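CurJ (Moorea producens 3L, PDB 5TZ6) carries a dehydratase domain of a modular polyketide synthase, which probably removes water, including by vinylogous dehydration, from an intermediate of curacin biosynthesis. Local coordinates at residues Ala60-Ser63 and Leu64-Ala68; Thr97-Asn100 and Asn101-Ser104; Glu152-Gln155 and Ala156-Gln160; Ile162-Ala165 and Glu166-His170. The protein carries 1 engineered substitution. All coordinates share one frame; numbering follows the deposited sequence.

Contact 1: Ala60-Ser63 and Leu64-Ala68; sequences AAAS and LTFAA
The ring of Phe66 meets Ala62 one helical turn back. Its CD2 corner lies 4.1 Å from Ala62 CB, and the carbonyl oxygen of Ala62 sits oblique to the ring. Phe66 CG is anti to its own carbonyl carbon (chi1 -64°), which folds the ring back beside the methyl group of Ala62. Val141 of strand 132-141 also packs on this ring. Ala62 O accepts Phe66 N at 2.8 Å, nearly straight on. It also accepts Thr65 N at 2.9 Å, but from well above the carbonyl plane. One oxygen thus takes a bond from three residues on and another from four residues on. This mixed pattern marks the C-terminal end of helix 51-65, which belongs to the first of the two HotDog family regions of the dehydratase. Here the last turn gives way to loop. Thr65 OG1 lies 2.9 Å from Ala61 O, with Ala62 O also near. Ala60 O has two donors as well. Leu64 N reaches it at 3.0 Å in the carbonyl plane, and Ser63 OG reaches it at 2.7 Å on a lone pair. Replacing Ser63 by an alanine would probably cost Ala60 O this second donor, leaving it to the amide of Leu64. Phe26 of strand 24-30 packs against the side chains of Ala61, Leu64 and Thr65. Lys15 NZ hydrogen-bonds to Leu64 O.

Contact 2: Thr97-Asn100 and Asn101-Ser104; sequences TPQN and NSFS
Gln99 reaches back along its strand and points its amide N-H at Ser104. Its chain is bent at chi2 (-60°), which brings NE2 to 3.0 Å from Ser104 OG. The hydroxyl lies close to the plane of the amide, and the bond is fairly straight. Gln99 CG also rests 3.6 Å from Ser104 OG. Thr97 flanks the same hydroxyl, with Thr97 CB only 3.2 Å from Ser104 OG. The side chains of Thr97, Gln99, Ser102 and Ser104 share one face of the paired strands. Pro98 and Phe103 take the other face. There the Phe103 ring turns its CD1 corner to Pro98 CA at 3.7 Å, and the CG corner of the proline ring packs on Phe103 CE1. The carbonyl oxygen of Thr97 lies at the edge of the phenyl ring, near its plane. That oxygen also meets Phe103 CA in a CH...O contact of 3.2 Å. At the turn, Asn100 and Asn101 run side by side and point the same way, their amide planes 35° apart. Ser102 OG makes only a weak bond to Asn100 O. The backbone pairing is firm at Thr97 and Ser104. Thr97 N donates to Ser104 O at 2.8 Å, almost straight, and Ser104 N returns a bond to Thr97 O. Nearer the turn, Gln99 N donates to Ser102 O from above the carbonyl plane. Ser102 also touches Lys138 and Ser140 of the adjacent strand 132-141. This is an antiparallel beta hairpin, joining strands 90-99 and 102-110 through an exposed turn at Asn100 and Asn101.

Contact 3: Glu152-Gln155 and Ala156-Gln160; sequences EEIQ and ARCSQ
Ile154 and Cys158 are joined through the backbone. Cys158 N donates to Ile154 O at 3.1 Å, nearly along the C=O axis. The bonds of Ala156 N are weaker. It is divided between Glu152 O and Glu153 O, and both bonds are long; the nearer, to Glu152 O, measures 3.3 Å. The helix is thus already loosening in its last turn. Apolar packing follows the same direction as the Ile154 to Cys158 bond. Ile154 CG2 lies 4.1 Å from Cys158 SG, and the sulfur also sits 3.6 Å from Ile154 O. A chi1 of -49° keeps the cysteine sulfur beside its own backbone N, close against the helix end. Both side chains are buried against Leu196 of strand 194-200, and Ile154 also meets Tyr262 of strand 258-267. Helix 151-157 lies on these strands by this side. It ends at Arg157, and Cys158 is the first residue to leave helical geometry. The chain then enters strand 160-162; at its start Ser159 and Gln160 both face Leu190, a classic beta bulge. Contacts of the charged groups are looser. Arg157 crosses Ile154 obliquely, with NH1 3.7 Å from Ile154 CG1. Its chain bends at chi3 (-60°), which brings the guanidinium back toward the helix. Glu153 OE2 stays 4.8 Å from Arg157 NE. At that distance the opposite charges probably attract without forming a salt bridge. Glu194 gives Arg157 a long, weak ion pair from the neighbouring strand.

Contact 4: Ile162-Ala165 and Glu166-His170; sequences IDSA and EIYQH
Ser164 and Tyr168 meet one turn apart. Tyr168 CD2 lies 3.6 Å from Ser164 O, and Tyr168 CE2 lies 4.2 Å from Ser164 CB. With chi1 at -60° the ring of Tyr168 swings back beside this first turn. Its backbone N makes only a weak bond to Ser164 O. Gln169 N holds Ala165 O far more closely, at 2.6 Å and nearly straight. Glu166 N donates to Asp163 O at 3.1 Å from above the carbonyl plane. The Glu166 side chain runs out extended, and its OE1 passes 4.1 Å from Ile162 CB. Asp163 steadies the start of this turn. Its OD1 accepts Ala165 N at 3.0 Å, met from above the carboxylate plane. Further out, Tyr168 OH bonds to Ile185 O, and Arg183 makes a cation-pi contact with the ring. A leucine in place of Tyr168 would probably leave Ile185 O without this hydroxyl donor and Arg183 without its aromatic partner. Gln169 NE2 bonds to Asp173, and His170 NE2 to Thr239 OG1. The His170 side chain lies about 7 Å from the bound hydroxy-methylheptenoic acid, so this helix passes near the ligand pocket. Its beginning is a classic N-cap, with Asp163 capping helix 164-173 just after strand 160-162.

The four contacts follow one another along the chain, contact 1 to contact 4. Contacts 1 and 2 lie in the first HotDog region, with centres 13 Å apart. They touch where Phe66 CE1 packs on Phe103 CE2 at 3.7 Å, joining the end of helix 51-65 to the hairpin of strands 90-99 and 102-110. Contacts 3 and 4 lie in the second, with centres 19 Å apart. Short strand 160-162 connects their helices, 151-157 and 164-173. Contacts 1 and 4 sit on opposite sides of the chain's centre, about 36 Å between centres. The set therefore samples both halves of the double HotDog dehydratase, and in contact 4 a side chain comes near the ligand.

Contact 1: Ala60-Ser63 and Leu64-Ala68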
ATOM      1  N   ALA A  60      -8.284 -13.992   4.113  1.00 53.08           N
ATOM      2  CA  ALA A  60      -7.610 -12.949   4.884  1.00 51.34           C
ATOM      3  C   ALA A  60      -8.093 -11.556   4.478  1.00 61.75           C
ATOM      4  O   ALA A  60      -8.525 -10.759   5.327  1.00 67.25           O
ATOM      5  CB  ALA A  60      -6.097 -13.066   4.721  1.00 47.91           C
ATOM      6  N   ALA A  61      -8.028 -11.243   3.179  1.00 56.33           N
ATOM      7  CA  ALA A  61      -8.483  -9.930   2.719  1.00 62.60           C
ATOM      8  C   ALA A  61      -9.903  -9.643   3.198  1.00 57.25           C
ATOM      9  O   ALA A  61     -10.189  -8.577   3.764  1.00 53.46           O
ATOM     10  CB  ALA A  61      -8.399  -9.857   1.191  1.00 59.12           C
ATOM     11  N   ALA A  62     -10.805 -10.599   2.975  1.00 57.11           N
ATOM     12  CA  ALA A  62     -12.160 -10.510   3.498  1.00 60.49           C
ATOM     13  C   ALA A  62     -12.147 -10.115   4.966  1.00 64.66           C
ATOM     14  O   ALA A  62     -12.859  -9.194   5.382  1.00 66.57           O
ATOM     15  CB  ALA A  62     -12.877 -11.846   3.299  1.00 56.66           C
ATOM     16  N   SER A  63     -11.340 -10.809   5.771  1.00 67.88           N
ATOM     17  CA  SER A  63     -11.308 -10.509   7.197  1.00 73.49           C
ATOM     18  C   SER A  63     -10.802  -9.101   7.465  1.00 73.74           C
ATOM     19  O   SER A  63     -11.114  -8.533   8.515  1.00 66.97           O
ATOM     20  CB  SER A  63     -10.439 -11.523   7.939  1.00 70.97           C
ATOM     21  OG  SER A  63      -9.088 -11.106   7.971  1.00 75.62           O
ATOM     22  N   LEU A  64     -10.070  -8.504   6.528  1.00 77.89           N
ATOM     23  CA  LEU A  64      -9.659  -7.118   6.693  1.00 68.85           C
ATOM     24  C   LEU A  64     -10.606  -6.121   6.036  1.00 76.93           C
ATOM     25  O   LEU A  64     -10.360  -4.913   6.125  1.00 82.32           O
ATOM     26  CB  LEU A  64      -8.244  -6.909   6.148  1.00 62.52           C
ATOM     27  CG  LEU A  64      -7.121  -7.639   6.877  1.00 72.17           C
ATOM     28  CD1 LEU A  64      -5.806  -7.441   6.141  1.00 76.05           C
ATOM     29  CD2 LEU A  64      -7.021  -7.151   8.310  1.00 76.78           C
ATOM     30  N   THR A  65     -11.680  -6.575   5.391  1.00 80.33           N
ATOM     31  CA  THR A  65     -12.609  -5.621   4.791  1.00 78.39           C
ATOM     32  C   THR A  65     -14.034  -5.746   5.305  1.00 75.05           C
ATOM     33  O   THR A  65     -14.679  -4.726   5.553  1.00 74.87           O
ATOM     34  CB  THR A  65     -12.614  -5.751   3.259  1.00 80.11           C
ATOM     35  OG1 THR A  65     -12.537  -7.131   2.893  1.00 75.47           O
ATOM     36  CG2 THR A  65     -11.434  -5.007   2.661  1.00 85.37           C
ATOM     37  N   PHE A  66     -14.551  -6.958   5.482  1.00 73.75           N
ATOM     38  CA  PHE A  66     -15.904  -7.105   5.997  1.00 77.14           C
ATOM     39  C   PHE A  66     -15.907  -7.020   7.522  1.00 80.21           C
ATOM     40  O   PHE A  66     -14.891  -7.240   8.186  1.00 82.77           O
ATOM     41  CB  PHE A  66     -16.516  -8.431   5.540  1.00 83.12           C
ATOM     42  CG  PHE A  66     -16.703  -8.534   4.049  1.00 80.45           C
ATOM     43  CD1 PHE A  66     -17.216  -7.471   3.326  1.00 78.56           C
ATOM     44  CD2 PHE A  66     -16.353  -9.694   3.371  1.00 73.95           C
ATOM     45  CE1 PHE A  66     -17.387  -7.564   1.956  1.00 78.45           C
ATOM     46  CE2 PHE A  66     -16.520  -9.791   2.001  1.00 70.50           C
ATOM     47  CZ  PHE A  66     -17.035  -8.726   1.294  1.00 72.68           C
ATOM     48  N   ALA A  67     -17.070  -6.677   8.079  1.00 88.86           N
ATOM     49  CA  ALA A  67     -17.220  -6.724   9.529  1.00 93.13           C
ATOM     50  C   ALA A  67     -17.587  -8.117  10.030  1.00 94.35           C
ATOM     51  O   ALA A  67     -17.238  -8.473  11.161  1.00105.05           O
ATOM     52  CB  ALA A  67     -18.271  -5.709   9.983  1.00 99.87           C
ATOM     53  N   ALA A  68     -18.272  -8.911   9.214  1.00 89.07           N
ATOM     54  CA  ALA A  68     -18.718 -10.244   9.591  1.00 80.90           C
ATOM     55  C   ALA A  68     -17.628 -11.287   9.335  1.00 85.63           C
ATOM     56  O   ALA A  68     -16.624 -11.036   8.663  1.00 89.43           O
ATOM     57  CB  ALA A  68     -20.001 -10.610   8.840  1.00 78.80           C
TER

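Contact 2: Thr97-Asn100 and Asn101-Ser104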
ATOM      1  N   THR A  97     -12.488  -5.033  -6.879  1.00 56.54           N
ATOM      2  CA  THR A  97     -13.286  -4.046  -7.575  1.00 60.92           C
ATOM      3  C   THR A  97     -14.691  -4.082  -7.003  1.00 56.02           C
ATOM      4  O   THR A  97     -15.306  -5.161  -6.977  1.00 55.83           O
ATOM      5  CB  THR A  97     -13.324  -4.336  -9.071  1.00 58.45           C
ATOM      6  OG1 THR A  97     -12.007  -4.205  -9.610  1.00 61.22           O
ATOM      7  CG2 THR A  97     -14.273  -3.343  -9.793  1.00 55.33           C
ATOM      8  N   PRO A  98     -15.219  -2.969  -6.504  1.00 63.56           N
ATOM      9  CA  PRO A  98     -16.571  -2.991  -5.934  1.00 65.74           C
ATOM     10  C   PRO A  98     -17.605  -3.354  -6.987  1.00 63.58           C
ATOM     11  O   PRO A  98     -17.613  -2.808  -8.090  1.00 67.05           O
ATOM     12  CB  PRO A  98     -16.769  -1.558  -5.421  1.00 64.72           C
ATOM     13  CG  PRO A  98     -15.395  -0.985  -5.297  1.00 69.83           C
ATOM     14  CD  PRO A  98     -14.562  -1.661  -6.348  1.00 70.73           C
ATOM     15  N   GLN A  99     -18.477  -4.293  -6.636  1.00 65.43           N
ATOM     16  CA  GLN A  99     -19.650  -4.620  -7.434  1.00 65.15           C
ATOM     17  C   GLN A  99     -20.885  -4.388  -6.576  1.00 65.25           C
ATOM     18  O   GLN A  99     -20.797  -3.713  -5.549  1.00 65.95           O
ATOM     19  CB  GLN A  99     -19.579  -6.063  -7.937  1.00 65.38           C
ATOM     20  CG  GLN A  99     -18.354  -6.364  -8.788  1.00 59.63           C
ATOM     21  CD  GLN A  99     -18.277  -5.503 -10.037  1.00 73.63           C
ATOM     22  OE1 GLN A  99     -19.294  -5.015 -10.535  1.00 91.20           O
ATOM     23  NE2 GLN A  99     -17.066  -5.309 -10.549  1.00 69.93           N
ATOM     24  N   ASN A 100     -22.025  -4.963  -6.954  1.00 69.79           N
ATOM     25  CA  ASN A 100     -23.238  -4.848  -6.147  1.00 68.16           C
ATOM     26  C   ASN A 100     -23.128  -5.760  -4.927  1.00 76.78           C
ATOM     27  O   ASN A 100     -23.249  -6.984  -5.045  1.00 77.32           O
ATOM     28  CB  ASN A 100     -24.473  -5.190  -6.975  1.00 67.35           C
ATOM     29  CG  ASN A 100     -25.753  -5.087  -6.169  1.00 71.23           C
ATOM     30  OD1 ASN A 100     -25.905  -4.179  -5.359  1.00 73.29           O
ATOM     31  ND2 ASN A 100     -26.677  -6.015  -6.387  1.00 72.62           N
ATOM     32  N   ASN A 101     -22.893  -5.169  -3.756  1.00 74.87           N
ATOM     33  CA  ASN A 101     -22.834  -5.912  -2.495  1.00 71.90           C
ATOM     34  C   ASN A 101     -21.824  -7.055  -2.558  1.00 70.28           C
ATOM     35  O   ASN A 101     -22.024  -8.120  -1.972  1.00 70.04           O
ATOM     36  CB  ASN A 101     -24.217  -6.446  -2.122  1.00 83.28           C
ATOM     37  CG  ASN A 101     -25.142  -5.361  -1.627  1.00102.28           C
ATOM     38  OD1 ASN A 101     -24.716  -4.435  -0.934  1.00115.33           O
ATOM     39  ND2 ASN A 101     -26.418  -5.459  -1.989  1.00110.41           N
ATOM     40  N   SER A 102     -20.721  -6.822  -3.260  1.00 66.94           N
ATOM     41  CA  SER A 102     -19.668  -7.818  -3.419  1.00 57.15           C
ATOM     42  C   SER A 102     -18.447  -7.118  -4.005  1.00 57.82           C
ATOM     43  O   SER A 102     -18.463  -5.910  -4.259  1.00 65.05           O
ATOM     44  CB  SER A 102     -20.129  -8.983  -4.298  1.00 67.49           C
ATOM     45  OG  SER A 102     -20.399  -8.554  -5.622  1.00 82.55           O
ATOM     46  N   PHE A 103     -17.380  -7.888  -4.198  1.00 54.01           N
ATOM     47  CA  PHE A 103     -16.166  -7.440  -4.865  1.00 54.00           C
ATOM     48  C   PHE A 103     -15.778  -8.490  -5.894  1.00 55.89           C
ATOM     49  O   PHE A 103     -15.708  -9.676  -5.569  1.00 59.04           O
ATOM     50  CB  PHE A 103     -15.001  -7.264  -3.881  1.00 53.29           C
ATOM     51  CG  PHE A 103     -15.211  -6.188  -2.856  1.00 58.83           C
ATOM     52  CD1 PHE A 103     -14.967  -4.861  -3.163  1.00 65.79           C
ATOM     53  CD2 PHE A 103     -15.605  -6.511  -1.569  1.00 58.27           C
ATOM     54  CE1 PHE A 103     -15.150  -3.868  -2.215  1.00 66.35           C
ATOM     55  CE2 PHE A 103     -15.783  -5.528  -0.616  1.00 70.86           C
ATOM     56  CZ  PHE A 103     -15.556  -4.202  -0.940  1.00 69.79           C
ATOM     57  N   SER A 104     -15.513  -8.067  -7.120  1.00 54.89           N
ATOM     58  CA  SER A 104     -14.781  -8.927  -8.033  1.00 52.53           C
ATOM     59  C   SER A 104     -13.308  -8.857  -7.658  1.00 53.61           C
ATOM     60  O   SER A 104     -12.794  -7.793  -7.315  1.00 52.80           O
ATOM     61  CB  SER A 104     -14.996  -8.499  -9.484  1.00 52.38           C
ATOM     62  OG  SER A 104     -14.880  -7.089  -9.607  1.00 65.78           O
TER

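Contact 3: Glu152-Gln155 and Ala156-Gln160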
ATOM      1  N   GLU A 152     -22.169 -38.973  12.648  1.00119.66           N
ATOM      2  CA  GLU A 152     -22.306 -40.415  12.835  1.00123.58           C
ATOM      3  C   GLU A 152     -23.036 -41.068  11.664  1.00121.39           C
ATOM      4  O   GLU A 152     -22.691 -42.185  11.265  1.00122.09           O
ATOM      5  CB  GLU A 152     -23.017 -40.727  14.157  1.00133.79           C
ATOM      6  CG  GLU A 152     -24.310 -39.963  14.386  1.00144.53           C
ATOM      7  CD  GLU A 152     -24.074 -38.595  15.003  1.00150.48           C
ATOM      8  OE1 GLU A 152     -23.937 -38.521  16.246  1.00158.89           O
ATOM      9  OE2 GLU A 152     -23.989 -37.602  14.249  1.00143.29           O
ATOM     10  N   GLU A 153     -24.041 -40.391  11.100  1.00124.37           N
ATOM     11  CA  GLU A 153     -24.664 -40.887   9.876  1.00126.29           C
ATOM     12  C   GLU A 153     -23.649 -41.062   8.754  1.00117.01           C
ATOM     13  O   GLU A 153     -23.773 -41.986   7.941  1.00114.16           O
ATOM     14  CB  GLU A 153     -25.780 -39.943   9.430  1.00129.56           C
ATOM     15  CG  GLU A 153     -27.173 -40.527   9.559  1.00143.21           C
ATOM     16  CD  GLU A 153     -27.366 -41.749   8.683  1.00147.11           C
ATOM     17  OE1 GLU A 153     -28.283 -42.550   8.967  1.00156.48           O
ATOM     18  OE2 GLU A 153     -26.596 -41.915   7.714  1.00138.71           O
ATOM     19  N   ILE A 154     -22.628 -40.206   8.705  1.00107.46           N
ATOM     20  CA  ILE A 154     -21.642 -40.289   7.634  1.00 96.88           C
ATOM     21  C   ILE A 154     -20.643 -41.404   7.906  1.00 93.52           C
ATOM     22  O   ILE A 154     -20.218 -42.110   6.984  1.00 88.93           O
ATOM     23  CB  ILE A 154     -20.945 -38.931   7.444  1.00 91.34           C
ATOM     24  CG1 ILE A 154     -21.908 -37.926   6.802  1.00 90.64           C
ATOM     25  CG2 ILE A 154     -19.691 -39.093   6.605  1.00 80.82           C
ATOM     26  CD1 ILE A 154     -21.415 -36.492   6.834  1.00 86.37           C
ATOM     27  N   GLN A 155     -20.241 -41.577   9.166  1.00 99.31           N
ATOM     28  CA  GLN A 155     -19.341 -42.673   9.503  1.00 99.53           C
ATOM     29  C   GLN A 155     -19.950 -44.037   9.205  1.00101.55           C
ATOM     30  O   GLN A 155     -19.216 -45.031   9.182  1.00102.39           O
ATOM     31  CB  GLN A 155     -18.929 -42.581  10.973  1.00103.01           C
ATOM     32  CG  GLN A 155     -17.780 -41.612  11.208  1.00101.77           C
ATOM     33  CD  GLN A 155     -17.610 -41.241  12.663  1.00108.24           C
ATOM     34  OE1 GLN A 155     -16.942 -40.260  12.988  1.00108.03           O
ATOM     35  NE2 GLN A 155     -18.218 -42.018  13.548  1.00119.18           N
ATOM     36  N   ALA A 156     -21.259 -44.104   8.964  1.00105.04           N
ATOM     37  CA  ALA A 156     -21.923 -45.349   8.598  1.00102.34           C
ATOM     38  C   ALA A 156     -21.836 -45.627   7.103  1.00108.94           C
ATOM     39  O   ALA A 156     -21.643 -46.778   6.698  1.00124.49           O
ATOM     40  CB  ALA A 156     -23.388 -45.309   9.039  1.00107.63           C
ATOM     41  N   ARG A 157     -21.995 -44.596   6.271  1.00108.31           N
ATOM     42  CA  ARG A 157     -21.862 -44.770   4.828  1.00112.93           C
ATOM     43  C   ARG A 157     -20.413 -44.951   4.392  1.00111.05           C
ATOM     44  O   ARG A 157     -20.164 -45.558   3.346  1.00107.90           O
ATOM     45  CB  ARG A 157     -22.477 -43.578   4.092  1.00113.46           C
ATOM     46  CG  ARG A 157     -23.986 -43.487   4.228  1.00121.87           C
ATOM     47  CD  ARG A 157     -24.556 -42.368   3.381  1.00119.31           C
ATOM     48  NE  ARG A 157     -24.010 -41.073   3.766  1.00120.77           N
ATOM     49  CZ  ARG A 157     -24.629 -39.916   3.565  1.00130.47           C
ATOM     50  NH1 ARG A 157     -24.060 -38.780   3.946  1.00127.65           N
ATOM     51  NH2 ARG A 157     -25.824 -39.895   2.987  1.00137.73           N
ATOM     52  N   CYS A 158     -19.459 -44.452   5.167  1.00102.54           N
ATOM     53  CA  CYS A 158     -18.044 -44.517   4.818  1.00 94.18           C
ATOM     54  C   CYS A 158     -17.367 -45.416   5.841  1.00 98.38           C
ATOM     55  O   CYS A 158     -17.032 -44.974   6.944  1.00106.17           O
ATOM     56  CB  CYS A 158     -17.420 -43.126   4.808  1.00 91.72           C
ATOM     57  SG  CYS A 158     -18.347 -41.888   3.880  1.00 89.23           S
ATOM     58  N   SER A 159     -17.170 -46.681   5.478  1.00100.38           N
ATOM     59  CA  SER A 159     -16.624 -47.639   6.421  1.00 97.38           C
ATOM     60  C   SER A 159     -15.419 -48.418   5.912  1.00 88.48           C
ATOM     61  O   SER A 159     -14.859 -49.206   6.679  1.00102.04           O
ATOM     62  CB  SER A 159     -17.718 -48.626   6.863  1.00100.28           C
ATOM     63  OG  SER A 159     -18.330 -49.249   5.748  1.00103.26           O
ATOM     64  N   GLN A 160     -14.985 -48.224   4.666  1.00 81.51           N
ATOM     65  CA  GLN A 160     -13.801 -48.939   4.188  1.00 78.41           C
ATOM     66  C   GLN A 160     -12.571 -48.098   4.510  1.00 74.53           C
ATOM     67  O   GLN A 160     -12.187 -47.217   3.741  1.00 71.36           O
ATOM     68  CB  GLN A 160     -13.895 -49.251   2.702  1.00 81.28           C
ATOM     69  CG  GLN A 160     -12.612 -49.852   2.157  1.00 89.09           C
ATOM     70  CD  GLN A 160     -12.661 -50.109   0.668  1.00101.08           C
ATOM     71  OE1 GLN A 160     -13.735 -50.145   0.067  1.00107.15           O
ATOM     72  NE2 GLN A 160     -11.494 -50.289   0.062  1.00103.50           N
TER

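Contact 4: Ile162-Ala165 and Glu166-His170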
ATOM      1  N   ILE A 162      -8.880 -46.890   4.624  1.00 71.67           N
ATOM      2  CA  ILE A 162      -7.727 -47.013   3.742  1.00 77.88           C
ATOM      3  C   ILE A 162      -6.615 -46.101   4.245  1.00 75.70           C
ATOM      4  O   ILE A 162      -6.853 -45.118   4.951  1.00 76.72           O
ATOM      5  CB  ILE A 162      -8.062 -46.679   2.269  1.00 79.76           C
ATOM      6  CG1 ILE A 162      -8.007 -45.177   2.027  1.00 70.61           C
ATOM      7  CG2 ILE A 162      -9.439 -47.206   1.898  1.00 84.27           C
ATOM      8  CD1 ILE A 162      -8.507 -44.786   0.660  1.00 73.02           C
ATOM      9  N   ASP A 163      -5.386 -46.451   3.873  1.00 76.71           N
ATOM     10  CA  ASP A 163      -4.203 -45.781   4.389  1.00 78.95           C
ATOM     11  C   ASP A 163      -4.020 -44.437   3.705  1.00 75.41           C
ATOM     12  O   ASP A 163      -4.083 -44.341   2.475  1.00 73.34           O
ATOM     13  CB  ASP A 163      -2.964 -46.652   4.176  1.00 90.47           C
ATOM     14  CG  ASP A 163      -1.740 -46.129   4.912  1.00 95.08           C
ATOM     15  OD1 ASP A 163      -1.742 -44.961   5.355  1.00 89.60           O
ATOM     16  OD2 ASP A 163      -0.758 -46.892   5.027  1.00107.28           O
ATOM     17  N   SER A 164      -3.788 -43.400   4.504  1.00 71.49           N
ATOM     18  CA  SER A 164      -3.571 -42.079   3.936  1.00 66.36           C
ATOM     19  C   SER A 164      -2.381 -42.057   2.990  1.00 64.31           C
ATOM     20  O   SER A 164      -2.336 -41.216   2.082  1.00 57.96           O
ATOM     21  CB  SER A 164      -3.371 -41.061   5.058  1.00 59.65           C
ATOM     22  OG  SER A 164      -2.328 -41.475   5.921  1.00 78.54           O
ATOM     23  N   ALA A 165      -1.433 -42.982   3.163  1.00 57.60           N
ATOM     24  CA  ALA A 165      -0.238 -42.972   2.327  1.00 61.90           C
ATOM     25  C   ALA A 165      -0.596 -43.120   0.859  1.00 55.41           C
ATOM     26  O   ALA A 165       0.051 -42.511  -0.005  1.00 64.47           O
ATOM     27  CB  ALA A 165       0.712 -44.089   2.763  1.00 63.27           C
ATOM     28  N   GLU A 166      -1.663 -43.869   0.568  1.00 60.02           N
ATOM     29  CA  GLU A 166      -2.098 -44.048  -0.811  1.00 60.66           C
ATOM     30  C   GLU A 166      -2.364 -42.706  -1.472  1.00 63.51           C
ATOM     31  O   GLU A 166      -2.043 -42.509  -2.650  1.00 68.28           O
ATOM     32  CB  GLU A 166      -3.350 -44.921  -0.856  1.00 64.06           C
ATOM     33  CG  GLU A 166      -3.093 -46.397  -0.619  1.00 83.59           C
ATOM     34  CD  GLU A 166      -4.300 -47.251  -0.960  1.00105.77           C
ATOM     35  OE1 GLU A 166      -4.877 -47.869  -0.038  1.00116.40           O
ATOM     36  OE2 GLU A 166      -4.680 -47.295  -2.150  1.00118.85           O
ATOM     37  N   ILE A 167      -2.932 -41.756  -0.729  1.00 56.73           N
ATOM     38  CA  ILE A 167      -3.162 -40.443  -1.316  1.00 59.28           C
ATOM     39  C   ILE A 167      -1.835 -39.754  -1.584  1.00 58.82           C
ATOM     40  O   ILE A 167      -1.551 -39.327  -2.712  1.00 55.30           O
ATOM     41  CB  ILE A 167      -4.067 -39.596  -0.407  1.00 56.17           C
ATOM     42  CG1 ILE A 167      -5.495 -40.144  -0.411  1.00 57.06           C
ATOM     43  CG2 ILE A 167      -4.033 -38.129  -0.833  1.00 46.64           C
ATOM     44  CD1 ILE A 167      -6.451 -39.330   0.437  1.00 56.19           C
ATOM     45  N   TYR A 168      -0.956 -39.725  -0.580  1.00 57.09           N
ATOM     46  CA  TYR A 168       0.280 -38.982  -0.767  1.00 59.03           C
ATOM     47  C   TYR A 168       1.137 -39.660  -1.818  1.00 56.80           C
ATOM     48  O   TYR A 168       1.699 -38.998  -2.702  1.00 52.03           O
ATOM     49  CB  TYR A 168       1.029 -38.876   0.557  1.00 54.92           C
ATOM     50  CG  TYR A 168       0.237 -38.171   1.640  1.00 54.86           C
ATOM     51  CD1 TYR A 168      -0.389 -36.962   1.394  1.00 43.70           C
ATOM     52  CD2 TYR A 168       0.099 -38.736   2.907  1.00 55.21           C
ATOM     53  CE1 TYR A 168      -1.119 -36.323   2.379  1.00 60.17           C
ATOM     54  CE2 TYR A 168      -0.625 -38.111   3.897  1.00 56.15           C
ATOM     55  CZ  TYR A 168      -1.232 -36.901   3.630  1.00 65.87           C
ATOM     56  OH  TYR A 168      -1.957 -36.271   4.617  1.00 69.89           O
ATOM     57  N   GLN A 169       1.120 -40.990  -1.824  1.00 53.11           N
ATOM     58  CA  GLN A 169       1.859 -41.726  -2.836  1.00 60.18           C
ATOM     59  C   GLN A 169       1.301 -41.428  -4.216  1.00 62.50           C
ATOM     60  O   GLN A 169       2.066 -41.179  -5.159  1.00 57.00           O
ATOM     61  CB  GLN A 169       1.804 -43.223  -2.546  1.00 52.96           C
ATOM     62  CG  GLN A 169       2.597 -44.052  -3.532  1.00 59.63           C
ATOM     63  CD  GLN A 169       4.090 -43.829  -3.382  1.00 67.60           C
ATOM     64  OE1 GLN A 169       4.649 -44.054  -2.311  1.00 77.45           O
ATOM     65  NE2 GLN A 169       4.742 -43.391  -4.454  1.00 73.31           N
ATOM     66  N   HIS A 170      -0.035 -41.430  -4.352  1.00 58.82           N
ATOM     67  CA  HIS A 170      -0.623 -41.092  -5.643  1.00 56.79           C
ATOM     68  C   HIS A 170      -0.075 -39.766  -6.148  1.00 52.59           C
ATOM     69  O   HIS A 170       0.221 -39.619  -7.339  1.00 47.07           O
ATOM     70  CB  HIS A 170      -2.151 -41.042  -5.548  1.00 46.36           C
ATOM     71  CG  HIS A 170      -2.817 -40.550  -6.799  1.00 57.11           C
ATOM     72  ND1 HIS A 170      -3.355 -41.398  -7.741  1.00 58.56           N
ATOM     73  CD2 HIS A 170      -3.040 -39.293  -7.255  1.00 54.23           C
ATOM     74  CE1 HIS A 170      -3.880 -40.688  -8.726  1.00 56.20           C
ATOM     75  NE2 HIS A 170      -3.697 -39.408  -8.458  1.00 56.39           N
TER